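Local coordinates for DNA repair protein RecO (Deinococcus radiodurans, PDB 1U5K) that probably takes part in DNA repair and in recombination by the RecF pathway, and binds a zinc ion, at residues A101-G106 / G142-I147; V132-S137 / A213-L218; M136-L141 / D188-A193; P148-C153 / G169-S174; P164-G169 / A177-Y182. All coordinates share one frame; numbering follows the deposited sequence.

Contact 1: residues A101-G106 / G142-I147; sequences ALFQEG and GLAGVI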
# COMPACT_ATOMS: atom_id res chain seq x y z
N ALA A 101 10.34 -2.07 -5.50
CA ALA A 101 9.45 -1.45 -6.45
C ALA A 101 10.22 -0.91 -7.64
O ALA A 101 9.70 -0.90 -8.76
CB ALA A 101 8.69 -0.35 -5.76
N LEU A 102 11.46 -0.48 -7.40
CA LEU A 102 12.20 0.26 -8.41
C LEU A 102 12.80 -0.68 -9.46
O LEU A 102 12.82 -0.37 -10.64
CB LEU A 102 13.26 1.15 -7.77
CG LEU A 102 14.26 1.81 -8.72
CD1 LEU A 102 13.53 2.87 -9.51
CD2 LEU A 102 15.43 2.43 -7.97
N PHE A 103 13.30 -1.82 -9.00
CA PHE A 103 13.97 -2.80 -9.83
C PHE A 103 12.99 -3.91 -10.22
O PHE A 103 12.50 -4.64 -9.36
CB PHE A 103 15.13 -3.41 -9.04
CG PHE A 103 16.25 -2.44 -8.79
CD1 PHE A 103 16.25 -1.64 -7.66
CD2 PHE A 103 17.29 -2.31 -9.70
CE1 PHE A 103 17.28 -0.73 -7.45
CE2 PHE A 103 18.33 -1.41 -9.49
CZ PHE A 103 18.31 -0.61 -8.37
N GLN A 104 12.73 -4.06 -11.51
CA GLN A 104 11.95 -5.18 -12.03
C GLN A 104 12.81 -6.44 -12.08
O GLN A 104 14.04 -6.37 -11.92
CB GLN A 104 11.47 -4.88 -13.45
CG GLN A 104 10.74 -3.57 -13.58
CD GLN A 104 9.70 -3.41 -12.48
OE1 GLN A 104 9.88 -2.63 -11.54
NE2 GLN A 104 8.62 -4.18 -12.58
N GLU A 105 12.16 -7.58 -12.27
CA GLU A 105 12.83 -8.87 -12.27
C GLU A 105 13.95 -8.84 -13.30
O GLU A 105 13.74 -8.31 -14.39
CB GLU A 105 11.85 -10.00 -12.56
N GLY A 106 15.13 -9.32 -12.93
CA GLY A 106 16.36 -9.17 -13.70
C GLY A 106 17.15 -7.87 -13.57
O GLY A 106 18.33 -7.80 -13.92
N GLY A 142 20.18 5.52 -10.59
CA GLY A 142 21.24 5.29 -11.55
C GLY A 142 21.53 3.85 -11.89
O GLY A 142 22.20 3.59 -12.89
N LEU A 143 21.06 2.90 -11.09
CA LEU A 143 21.35 1.50 -11.35
C LEU A 143 20.16 0.74 -11.93
O LEU A 143 20.26 -0.43 -12.28
CB LEU A 143 21.79 0.82 -10.07
CG LEU A 143 23.02 1.42 -9.39
CD1 LEU A 143 23.23 0.76 -8.03
CD2 LEU A 143 24.24 1.27 -10.27
N ALA A 144 19.03 1.42 -12.06
CA ALA A 144 17.78 0.77 -12.38
C ALA A 144 17.44 1.11 -13.82
O ALA A 144 18.23 1.76 -14.51
CB ALA A 144 16.72 1.23 -11.37
N GLY A 145 16.24 0.71 -14.24
CA GLY A 145 15.72 0.85 -15.60
C GLY A 145 15.16 2.20 -16.04
O GLY A 145 15.04 2.46 -17.24
N VAL A 146 14.76 3.03 -15.08
CA VAL A 146 14.46 4.44 -15.33
C VAL A 146 15.63 5.21 -15.94
O VAL A 146 16.79 4.78 -15.82
CB VAL A 146 14.05 5.13 -14.03
CG1 VAL A 146 12.91 4.38 -13.37
CG2 VAL A 146 15.23 5.22 -13.07
N ILE A 147 15.28 6.34 -16.56
CA ILE A 147 16.21 7.27 -17.20
C ILE A 147 16.10 8.68 -16.62
O ILE A 147 15.23 9.49 -17.00
CB ILE A 147 16.03 7.33 -18.73
CG1 ILE A 147 16.16 5.93 -19.33
CG2 ILE A 147 16.99 8.35 -19.35
CD1 ILE A 147 17.48 5.69 -20.07
O HOH W 1 13.08 -0.14 -13.38
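Apolar contacts dominate where Leu-102 and Phe-103 meet Ala-144, whose single methyl touches both side chains. Leu-102 meets it with its branch point, CG lying 3.7 Å from Ala-144 CB, while its CD1 methyl reaches on to Val-146 CG1 at 4.2 Å, the two side chains crossing at about a right angle.

The second kind of interaction is CH-pi. Ala-144 CB sits over one face of the Phe-103 ring, 4.0 Å from the centroid and offset toward the rim. With chi1 at -69°, CG stands beside the backbone N and anti to the carbonyl carbon, which swings the ring toward the loop, and its CE2 corner presents an edge to Leu-143 O at 3.5 Å. These contacts tie the C-terminal end of helix 86-102 to the loop that follows helix 129-141, in the helical region of RecO; Phe-103, the first residue to leave helical geometry, also meets Phe-108 edge to face. An alanine here would remove the ring, and the methyl of Ala-144 is likely to be left with a gap on one side.

A water also bridges the backbones: it donates to Leu-102 O at 2.8 Å and accepts a weak bond from Gly-145 N.

Contact 2: residues V132-S137 / A213-L218; sequences VALVMS and ALWRAL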
# COMPACT_ATOMS: atom_id res chain seq x y z
N VAL A 132 20.05 9.85 4.76
CA VAL A 132 20.60 8.63 4.17
C VAL A 132 19.61 8.09 3.13
O VAL A 132 19.99 7.76 2.00
CB VAL A 132 20.94 7.57 5.23
CG1 VAL A 132 21.49 6.30 4.63
CG2 VAL A 132 21.97 8.10 6.23
N ALA A 133 18.34 8.01 3.50
CA ALA A 133 17.35 7.42 2.61
C ALA A 133 17.11 8.25 1.36
O ALA A 133 17.01 7.68 0.28
CB ALA A 133 16.04 7.16 3.35
N LEU A 134 17.06 9.58 1.48
CA LEU A 134 16.99 10.46 0.32
C LEU A 134 18.14 10.21 -0.64
O LEU A 134 17.95 9.98 -1.84
CB LEU A 134 16.91 11.94 0.68
CG LEU A 134 15.49 12.45 0.86
CD1 LEU A 134 15.54 13.84 1.45
CD2 LEU A 134 14.62 12.38 -0.41
N VAL A 135 19.34 10.21 -0.09
CA VAL A 135 20.55 10.09 -0.89
C VAL A 135 20.61 8.74 -1.60
O VAL A 135 20.90 8.69 -2.79
CB VAL A 135 21.81 10.33 -0.03
CG1 VAL A 135 23.05 9.91 -0.77
CG2 VAL A 135 21.86 11.78 0.34
N MET A 136 20.29 7.68 -0.87
CA MET A 136 20.44 6.32 -1.34
C MET A 136 19.33 5.99 -2.34
O MET A 136 19.58 5.36 -3.37
CB MET A 136 20.40 5.35 -0.15
CG MET A 136 21.61 5.54 0.78
SD MET A 136 23.16 5.22 -0.04
CE MET A 136 23.20 3.58 0.05
N SER A 137 18.13 6.47 -2.08
CA SER A 137 17.04 6.26 -3.02
C SER A 137 17.31 6.93 -4.38
O SER A 137 17.17 6.30 -5.44
CB SER A 137 15.71 6.52 -2.29
OG SER A 137 15.48 7.92 -2.26
N ALA A 213 9.95 18.53 -0.99
CA ALA A 213 10.13 18.71 -2.43
C ALA A 213 10.90 17.56 -3.09
O ALA A 213 10.52 17.08 -4.16
CB ALA A 213 10.82 20.02 -2.70
N LEU A 214 11.98 17.14 -2.43
CA LEU A 214 12.78 16.00 -2.86
C LEU A 214 12.04 14.67 -2.85
O LEU A 214 12.15 13.90 -3.81
CB LEU A 214 14.06 15.90 -2.04
CG LEU A 214 15.00 17.11 -2.16
CD1 LEU A 214 16.23 16.90 -1.28
CD2 LEU A 214 15.43 17.24 -3.61
N TRP A 215 11.26 14.41 -1.80
CA TRP A 215 10.47 13.20 -1.72
C TRP A 215 9.41 13.22 -2.81
O TRP A 215 9.16 12.19 -3.44
CB TRP A 215 9.78 13.00 -0.37
CG TRP A 215 10.72 12.54 0.69
CD1 TRP A 215 11.06 13.23 1.82
CD2 TRP A 215 11.47 11.32 0.71
NE1 TRP A 215 11.97 12.50 2.55
CE2 TRP A 215 12.23 11.33 1.90
CE3 TRP A 215 11.60 10.23 -0.15
CZ2 TRP A 215 13.10 10.30 2.24
CZ3 TRP A 215 12.47 9.19 0.19
CH2 TRP A 215 13.23 9.25 1.37
N ARG A 216 8.81 14.37 -3.05
CA ARG A 216 7.72 14.48 -4.01
C ARG A 216 8.20 14.21 -5.43
O ARG A 216 7.56 13.48 -6.18
CB ARG A 216 6.99 15.81 -3.91
CG ARG A 216 5.97 15.85 -2.77
CD ARG A 216 4.91 16.94 -2.89
NE ARG A 216 5.57 18.24 -3.03
CZ ARG A 216 5.96 19.00 -2.02
NH1 ARG A 216 5.73 18.63 -0.76
NH2 ARG A 216 6.57 20.15 -2.27
N ALA A 217 9.36 14.76 -5.77
CA ALA A 217 9.91 14.61 -7.10
C ALA A 217 10.25 13.15 -7.36
O ALA A 217 9.93 12.61 -8.42
CB ALA A 217 11.11 15.49 -7.25
N LEU A 218 10.84 12.52 -6.35
CA LEU A 218 11.18 11.11 -6.40
C LEU A 218 9.94 10.25 -6.66
O LEU A 218 9.99 9.39 -7.54
CB LEU A 218 11.91 10.67 -5.13
CG LEU A 218 12.28 9.19 -5.03
CD1 LEU A 218 13.34 8.91 -6.04
CD2 LEU A 218 12.68 8.81 -3.61
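Leu-134 lies against the face of the Trp-215 indole, and the rest of the contact is arranged around that overlap. Its CD2 methyl stands almost squarely above the six-membered ring, 3.4 Å from the centroid and 10° off the ring normal, a close CH-pi contact. The branch carbon follows it over the same ring system, with Leu-134 CG 3.5 Å from Trp-215 CZ2, so leucine and indole meet broadly although their long directions are oblique. From this position CD2 also touches Leu-214 CB at 3.9 Å, and here the two leucines cross at about a right angle.

The far end of the indole reaches the residue before Leu-134, with Trp-215 CH2 4.0 Å from Ala-133 CB. One turn further along, Ser-137 OG and Leu-218 CD2 approach to 3.2 Å. Leu-218 has its CG anti to the backbone N (chi1 178°), which carries the CD2 methyl across to the serine. The polar edge of the indole is not idle: NE1 is hydrogen-bonded to Glu-130, which should restrain the ring's rotation.

This is helix-on-helix packing in the interior of the helical part of the RecO C-terminal region. The segments 132-137 and 213-218 run at 33° to each other, their axes 11.0 Å apart at closest approach. Helix 86-102 packs against both through Phe-91, Met-95, Phe-98 and Leu-94, while helix 184-192 covers Leu-214 with Val-186, Phe-189 and Leu-190.

Contact 3: residues M136-L141 / D188-A193; sequences MSYKLL and DFLRHA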
# COMPACT_ATOMS: atom_id res chain seq x y z
N MET A 136 20.29 7.68 -0.87
CA MET A 136 20.44 6.32 -1.34
C MET A 136 19.33 5.99 -2.34
O MET A 136 19.58 5.36 -3.37
CB MET A 136 20.40 5.35 -0.15
CG MET A 136 21.61 5.54 0.78
SD MET A 136 23.16 5.22 -0.04
CE MET A 136 23.20 3.58 0.05
N SER A 137 18.13 6.47 -2.08
CA SER A 137 17.04 6.26 -3.02
C SER A 137 17.31 6.93 -4.38
O SER A 137 17.17 6.30 -5.44
CB SER A 137 15.71 6.52 -2.29
OG SER A 137 15.48 7.92 -2.26
N TYR A 138 17.84 8.16 -4.39
CA TYR A 138 18.21 8.82 -5.64
C TYR A 138 19.39 8.13 -6.33
O TYR A 138 19.38 7.91 -7.55
CB TYR A 138 18.48 10.31 -5.43
CG TYR A 138 17.29 11.22 -5.51
CD1 TYR A 138 16.44 11.37 -4.43
CD2 TYR A 138 16.98 11.92 -6.69
CE1 TYR A 138 15.34 12.19 -4.52
CE2 TYR A 138 15.90 12.78 -6.77
CZ TYR A 138 15.07 12.91 -5.67
OH TYR A 138 13.97 13.74 -5.67
N LYS A 139 20.36 7.71 -5.54
CA LYS A 139 21.48 6.96 -6.08
C LYS A 139 21.07 5.67 -6.77
O LYS A 139 21.60 5.34 -7.82
CB LYS A 139 22.55 6.66 -5.02
CG LYS A 139 23.87 6.24 -5.62
CD LYS A 139 24.78 7.40 -6.03
CE LYS A 139 26.06 6.87 -6.67
NZ LYS A 139 26.74 7.87 -7.51
N LEU A 140 20.11 4.95 -6.19
CA LEU A 140 19.64 3.72 -6.80
C LEU A 140 18.98 3.97 -8.15
O LEU A 140 18.94 3.07 -8.98
CB LEU A 140 18.68 2.96 -5.88
CG LEU A 140 19.28 2.29 -4.65
CD1 LEU A 140 18.29 2.07 -3.50
CD2 LEU A 140 19.98 1.00 -5.04
N LEU A 141 18.41 5.15 -8.40
CA LEU A 141 17.90 5.46 -9.73
C LEU A 141 18.91 5.24 -10.85
O LEU A 141 18.53 4.83 -11.96
CB LEU A 141 17.38 6.90 -9.81
CG LEU A 141 16.33 7.37 -8.80
CD1 LEU A 141 16.03 8.85 -8.95
CD2 LEU A 141 15.08 6.57 -9.02
N ASP A 188 20.64 21.67 -6.77
CA ASP A 188 21.96 21.08 -6.80
C ASP A 188 21.90 19.58 -6.51
O ASP A 188 22.57 18.76 -7.14
CB ASP A 188 22.87 21.83 -5.83
CG ASP A 188 24.11 21.07 -5.51
OD1 ASP A 188 24.10 20.49 -4.41
OD2 ASP A 188 25.07 20.93 -6.30
N PHE A 189 21.08 19.22 -5.53
CA PHE A 189 20.84 17.81 -5.24
C PHE A 189 20.27 17.07 -6.44
O PHE A 189 20.81 16.06 -6.87
CB PHE A 189 19.92 17.64 -4.04
CG PHE A 189 19.69 16.20 -3.69
CD1 PHE A 189 20.60 15.52 -2.92
CD2 PHE A 189 18.58 15.53 -4.20
CE1 PHE A 189 20.36 14.19 -2.60
CE2 PHE A 189 18.37 14.20 -3.91
CZ PHE A 189 19.24 13.55 -3.08
N LEU A 190 19.18 17.60 -6.98
CA LEU A 190 18.51 16.97 -8.11
C LEU A 190 19.44 16.75 -9.30
O LEU A 190 19.39 15.69 -9.91
CB LEU A 190 17.27 17.77 -8.49
CG LEU A 190 16.12 17.76 -7.50
CD1 LEU A 190 15.01 18.63 -8.02
CD2 LEU A 190 15.60 16.41 -7.12
N ARG A 191 20.32 17.71 -9.58
CA ARG A 191 21.20 17.65 -10.73
C ARG A 191 22.38 16.70 -10.60
O ARG A 191 22.90 16.19 -11.59
CB ARG A 191 21.72 19.05 -11.08
CG ARG A 191 20.67 19.99 -11.64
CD ARG A 191 21.20 21.40 -11.82
NE ARG A 191 20.31 22.28 -12.55
CZ ARG A 191 20.33 23.60 -12.49
NH1 ARG A 191 21.19 24.25 -11.73
NH2 ARG A 191 19.49 24.30 -13.24
N HIS A 192 22.75 16.40 -9.36
CA HIS A 192 23.99 15.68 -9.12
C HIS A 192 23.85 14.43 -8.25
O HIS A 192 24.79 13.66 -8.18
CB HIS A 192 24.95 16.67 -8.48
CG HIS A 192 25.24 17.85 -9.36
ND1 HIS A 192 25.82 17.70 -10.60
CD2 HIS A 192 24.99 19.17 -9.22
CE1 HIS A 192 25.93 18.88 -11.18
NE2 HIS A 192 25.44 19.79 -10.35
N ALA A 193 22.68 14.19 -7.67
CA ALA A 193 22.52 13.13 -6.68
C ALA A 193 22.81 11.75 -7.27
O ALA A 193 23.40 10.91 -6.61
CB ALA A 193 21.13 13.18 -6.08
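Tyr-138 and Phe-189 form the tight part of this contact, a T-shaped pair in which the phenylalanine edge points into the tyrosine face. The centroids are 4.8 Å apart and the planes stand at 79°. Phe-189 CE2 is the atom that leads, 3.5 Å from Tyr-138 CD1 and poised over the middle of the phenol ring. Its approach follows from chi1 of -178°, which sets CG opposite the backbone N and extends the ring toward the other helix.

Leu-190 closes in on the outer end of the same tyrosine, its CD2 methyl 3.4 Å from Tyr-138 OH. That hydroxyl is satisfied by a hydrogen bond with Leu-214 O, so the apolar methyl does not leave it without a polar partner. At the root of the ring, Ala-193 CB meets Tyr-138 CB at 4.0 Å and also covers a face of the Phe-189 ring.

The looser, partly exposed side belongs to Lys-139. Its chain bends at chi2 and only its aliphatic CD comes near, 3.8 Å from Ala-193 O. The amino group passes beyond, hydrogen-bonding to the carbonyls of Val-194 and Arg-196, a little further along the chain.

An aromatic pair thus joins helix 129-141 to helix 184-192 within the helical bundle of the C-terminal region. Helix 211-225 packs on both through Leu-214 and Leu-218, and helix 110-125 lies against helix 129-141 through Leu-115.

Contact 4: residues P148-C153 / G169-S174; sequences PQTARC and GQLLCS. With ZN (zinc ion), chain C.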
# COMPACT_ATOMS: atom_id res chain seq x y z
N PRO A 148 16.96 8.96 -15.65
CA PRO A 148 17.01 10.30 -15.06
C PRO A 148 17.44 11.28 -16.17
O PRO A 148 18.22 10.93 -17.06
CB PRO A 148 18.03 10.14 -13.94
CG PRO A 148 18.24 8.66 -13.73
CD PRO A 148 17.87 8.00 -14.99
N GLN A 149 16.88 12.49 -16.14
CA GLN A 149 17.17 13.48 -17.18
C GLN A 149 16.93 14.88 -16.62
O GLN A 149 15.79 15.31 -16.56
CB GLN A 149 16.32 13.22 -18.42
CG GLN A 149 16.79 13.89 -19.70
CD GLN A 149 16.44 15.36 -19.73
OE1 GLN A 149 15.32 15.77 -20.07
NE2 GLN A 149 17.42 16.16 -19.37
N THR A 150 18.00 15.53 -16.16
CA THR A 150 17.98 16.87 -15.57
C THR A 150 18.67 17.99 -16.37
O THR A 150 18.59 19.16 -16.00
CB THR A 150 18.61 16.82 -14.16
OG1 THR A 150 19.87 16.16 -14.19
CG2 THR A 150 17.77 15.97 -13.23
N ALA A 151 19.28 17.68 -17.50
CA ALA A 151 20.00 18.65 -18.31
C ALA A 151 19.09 19.49 -19.20
O ALA A 151 19.47 20.60 -19.57
CB ALA A 151 21.07 17.96 -19.16
N ARG A 152 17.90 19.02 -19.53
CA ARG A 152 16.99 19.74 -20.42
C ARG A 152 15.53 19.72 -19.94
O ARG A 152 15.08 18.77 -19.32
CB ARG A 152 17.07 19.14 -21.82
CG ARG A 152 18.44 19.24 -22.48
CD ARG A 152 18.40 18.69 -23.89
NE ARG A 152 19.56 19.01 -24.73
CZ ARG A 152 19.83 20.18 -25.31
NH1 ARG A 152 19.08 21.27 -25.17
NH2 ARG A 152 20.93 20.26 -26.05
N CYS A 153 14.80 20.80 -20.22
CA CYS A 153 13.39 20.87 -19.87
C CYS A 153 12.68 19.67 -20.49
O CYS A 153 12.87 19.36 -21.66
CB CYS A 153 12.78 22.18 -20.38
SG CYS A 153 10.99 22.28 -20.31
N GLY A 169 7.69 14.37 -13.27
CA GLY A 169 8.70 14.31 -12.23
C GLY A 169 10.15 14.56 -12.61
O GLY A 169 11.08 14.18 -11.88
N GLN A 170 10.36 15.22 -13.74
CA GLN A 170 11.68 15.65 -14.18
C GLN A 170 11.83 17.12 -13.79
O GLN A 170 11.41 17.48 -12.70
CB GLN A 170 11.79 15.37 -15.68
CG GLN A 170 11.75 13.90 -15.98
CD GLN A 170 11.93 13.45 -17.41
OE1 GLN A 170 11.92 12.26 -17.65
NE2 GLN A 170 12.16 14.36 -18.35
N LEU A 171 12.29 17.98 -14.70
CA LEU A 171 12.36 19.42 -14.49
C LEU A 171 11.89 20.21 -15.73
O LEU A 171 12.05 19.74 -16.85
CB LEU A 171 13.80 19.82 -14.19
CG LEU A 171 14.47 19.17 -12.96
CD1 LEU A 171 15.94 19.48 -13.06
CD2 LEU A 171 13.89 19.69 -11.67
N LEU A 172 11.32 21.38 -15.51
CA LEU A 172 10.80 22.27 -16.56
C LEU A 172 11.55 23.59 -16.54
O LEU A 172 11.98 24.04 -15.47
CB LEU A 172 9.31 22.54 -16.36
CG LEU A 172 8.42 21.32 -16.52
CD1 LEU A 172 7.00 21.67 -16.11
CD2 LEU A 172 8.54 20.74 -17.91
N CYS A 173 11.65 24.24 -17.70
CA CYS A 173 12.20 25.60 -17.76
C CYS A 173 11.17 26.62 -17.29
O CYS A 173 9.98 26.33 -17.14
CB CYS A 173 12.69 25.95 -19.17
SG CYS A 173 11.37 26.23 -20.37
N SER A 174 11.65 27.85 -17.11
CA SER A 174 10.82 28.95 -16.61
C SER A 174 9.65 29.23 -17.54
O SER A 174 8.59 29.64 -17.08
CB SER A 174 11.67 30.20 -16.36
OG SER A 174 12.10 30.78 -17.59
ZN ZN C . 10.62 24.36 -21.53
O HOH W 2 14.07 17.33 -17.16
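The four-cysteine zinc site of RecO, consistent with a zinc beta-ribbon, takes one ligand from each of these segments. Cys-153 belongs to the first CxxC pair and Cys-173 to the second; Cys-156 and Cys-176 complete the coordination. The ion lies 2.4 Å from Cys-153 SG and 2.3 Å from Cys-173 SG.

The two ligands reach the metal by different torsions. In Cys-153 the sulfur is anti to the backbone N (chi1 169°), whereas in Cys-173 it stands between N and the carbonyl carbon. Besides binding zinc, Cys-153 SG accepts a nearly straight hydrogen bond from Cys-173 N, 3.3 Å long with an angle of 165° at the hydrogen. An N-H aimed at a zinc-bound thiolate would probably temper its negative charge, and is likely to help hold the backbone of Cys-173 in place beside Cys-153. Leu-172 covers the same sulfur with its CD2 methyl, and Cys-153 CA points a C-H toward Leu-171 O at 3.5 Å.

Away from the metal the two segments are joined more loosely. Thr-150 and Leu-171 meet obliquely, Thr-150 CB 3.9 Å from Leu-171 CD1, the Leu-171 side chain also touching Pro-161 and Tyr-182. The backbone of Leu-171 is also bonded to that of Ala-154, just beyond the first cysteine. Between the segments sits a water that accepts from Leu-171 N at 3.1 Å and lies 2.7 Å from Gln-149 O and 2.8 Å from Arg-152 O.

Contact 5: residues P164-G169 / A177-Y182; sequences PDPLGG and AALPPY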
# COMPACT_ATOMS: atom_id res chain seq x y z
N PRO A 164 9.97 22.66 -10.99
CA PRO A 164 9.27 21.38 -10.79
C PRO A 164 8.48 20.98 -12.03
O PRO A 164 8.00 21.85 -12.75
CB PRO A 164 8.30 21.67 -9.64
CG PRO A 164 8.81 22.89 -8.98
CD PRO A 164 9.49 23.68 -10.05
N ASP A 165 8.37 19.67 -12.24
CA ASP A 165 7.63 19.03 -13.32
C ASP A 165 6.54 18.18 -12.65
O ASP A 165 6.80 17.03 -12.32
CB ASP A 165 8.60 18.13 -14.11
CG ASP A 165 7.91 17.29 -15.12
OD1 ASP A 165 6.74 17.62 -15.42
OD2 ASP A 165 8.46 16.29 -15.66
N PRO A 166 5.35 18.72 -12.41
CA PRO A 166 4.29 17.94 -11.76
C PRO A 166 3.75 16.78 -12.58
O PRO A 166 3.23 15.83 -11.99
CB PRO A 166 3.21 18.98 -11.41
CG PRO A 166 3.59 20.25 -12.07
CD PRO A 166 4.99 20.13 -12.63
N LEU A 167 3.90 16.79 -13.91
CA LEU A 167 3.41 15.69 -14.73
C LEU A 167 4.34 14.49 -14.86
O LEU A 167 3.92 13.34 -14.77
CB LEU A 167 2.97 16.23 -16.09
CG LEU A 167 1.91 17.34 -15.90
CD1 LEU A 167 1.42 17.95 -17.20
CD2 LEU A 167 0.70 16.86 -15.09
N GLY A 168 5.64 14.74 -15.01
CA GLY A 168 6.57 13.67 -15.31
C GLY A 168 7.62 13.46 -14.24
O GLY A 168 8.38 12.50 -14.31
N GLY A 169 7.69 14.37 -13.27
CA GLY A 169 8.70 14.31 -12.23
C GLY A 169 10.15 14.56 -12.61
O GLY A 169 11.08 14.18 -11.88
N ALA A 177 6.99 26.13 -17.09
CA ALA A 177 6.60 25.90 -15.71
C ALA A 177 5.52 26.89 -15.24
O ALA A 177 5.46 28.03 -15.69
CB ALA A 177 7.81 26.01 -14.82
N ALA A 178 4.64 26.42 -14.38
CA ALA A 178 3.65 27.26 -13.73
C ALA A 178 3.96 27.39 -12.23
O ALA A 178 3.21 28.05 -11.52
CB ALA A 178 2.27 26.65 -13.91
N LEU A 179 5.00 26.72 -11.75
CA LEU A 179 5.43 26.83 -10.36
C LEU A 179 6.78 27.53 -10.24
O LEU A 179 7.56 27.53 -11.19
CB LEU A 179 5.52 25.43 -9.74
CG LEU A 179 4.21 24.66 -9.65
CD1 LEU A 179 4.51 23.24 -9.17
CD2 LEU A 179 3.28 25.39 -8.70
N PRO A 180 7.06 28.13 -9.09
CA PRO A 180 8.35 28.80 -8.87
C PRO A 180 9.54 27.84 -8.90
O PRO A 180 9.36 26.65 -8.68
CB PRO A 180 8.24 29.43 -7.48
CG PRO A 180 6.91 29.05 -6.92
CD PRO A 180 6.14 28.26 -7.94
N PRO A 181 10.74 28.34 -9.11
CA PRO A 181 11.91 27.47 -9.25
C PRO A 181 12.22 26.74 -7.94
O PRO A 181 11.84 27.22 -6.88
CB PRO A 181 13.03 28.42 -9.64
CG PRO A 181 12.58 29.79 -9.29
CD PRO A 181 11.10 29.76 -9.19
N TYR A 182 12.82 25.55 -8.04
CA TYR A 182 13.38 24.92 -6.86
C TYR A 182 14.47 25.83 -6.30
O TYR A 182 15.20 26.45 -7.07
CB TYR A 182 14.01 23.59 -7.24
CG TYR A 182 13.06 22.45 -7.49
CD1 TYR A 182 13.10 21.75 -8.68
CD2 TYR A 182 12.14 22.06 -6.53
CE1 TYR A 182 12.23 20.70 -8.90
CE2 TYR A 182 11.31 20.97 -6.72
CZ TYR A 182 11.36 20.28 -7.92
OH TYR A 182 10.51 19.21 -8.16
O HOH W 3 6.23 24.04 -12.69
O HOH W 4 9.96 17.83 -10.47
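With chi1 at -76°, Tyr-182 has CG beside the backbone N and anti to the carbonyl carbon, which lays one ring face against Pro-164. Leu-179 adopts a similar first torsion (-63°) and brings its CD1 methyl to the same proline, 4.1 Å from Pro-164 CB.

Pro-164 CG stands over the tyrosine face, 3.9 Å from the centroid and displaced toward the rim, in a CH-pi contact. The proline's CA is nearer the ring margin, 3.6 Å from Tyr-182 CE1, and the two side chains slide past one another in opposite directions. Pro-164 CD comes within 3.3 Å of Pro-180 O, while Pro-166 CG adds a light touch on Leu-179 CD1.

Two waters bridge the segments, one between backbones and one from backbone to phenol. The first donates to Pro-164 O at 2.8 Å and accepts from Leu-179 N. The other lies in the plane of the Tyr-182 ring, 2.7 Å from its OH, and accepts from Asp-165 N. A leucine in place of Tyr-182 would lack both ring face and hydroxyl, and would probably leave Pro-164 poorly covered and this second water without one of its anchors.

Beyond the proline the chain turns on Asp-165: its OD1 accepts from Gly-168 N at 3.1 Å, an Asx motif. That turn links strands 163-164 and 171-172, an antiparallel hairpin consistent with a zinc beta-ribbon.

In the fold
Contacts 2 and 3 are the closest pair, their centres 7 Å apart: both draw on helix 129-141, and Leu-214 CD2 of contact 2 packs 3.6 Å from Leu-190 CD2 of contact 3. Contact 1 adjoins contact 3, centre to centre 14 Å, through Leu-102 and Val-146 packing on Leu-140 and Leu-141. Contacts 4 and 5, with centres 9 Å apart, belong to the zinc-binding module; Asp-165 accepts from Gln-170 N between them. Contact 4 holds two zinc ligands, whereas in contact 5 the side chain of Pro-166 is about 11 Å from the ion. Leu-190 joins the module to the helices, touching Thr-150, Leu-171 and Tyr-182.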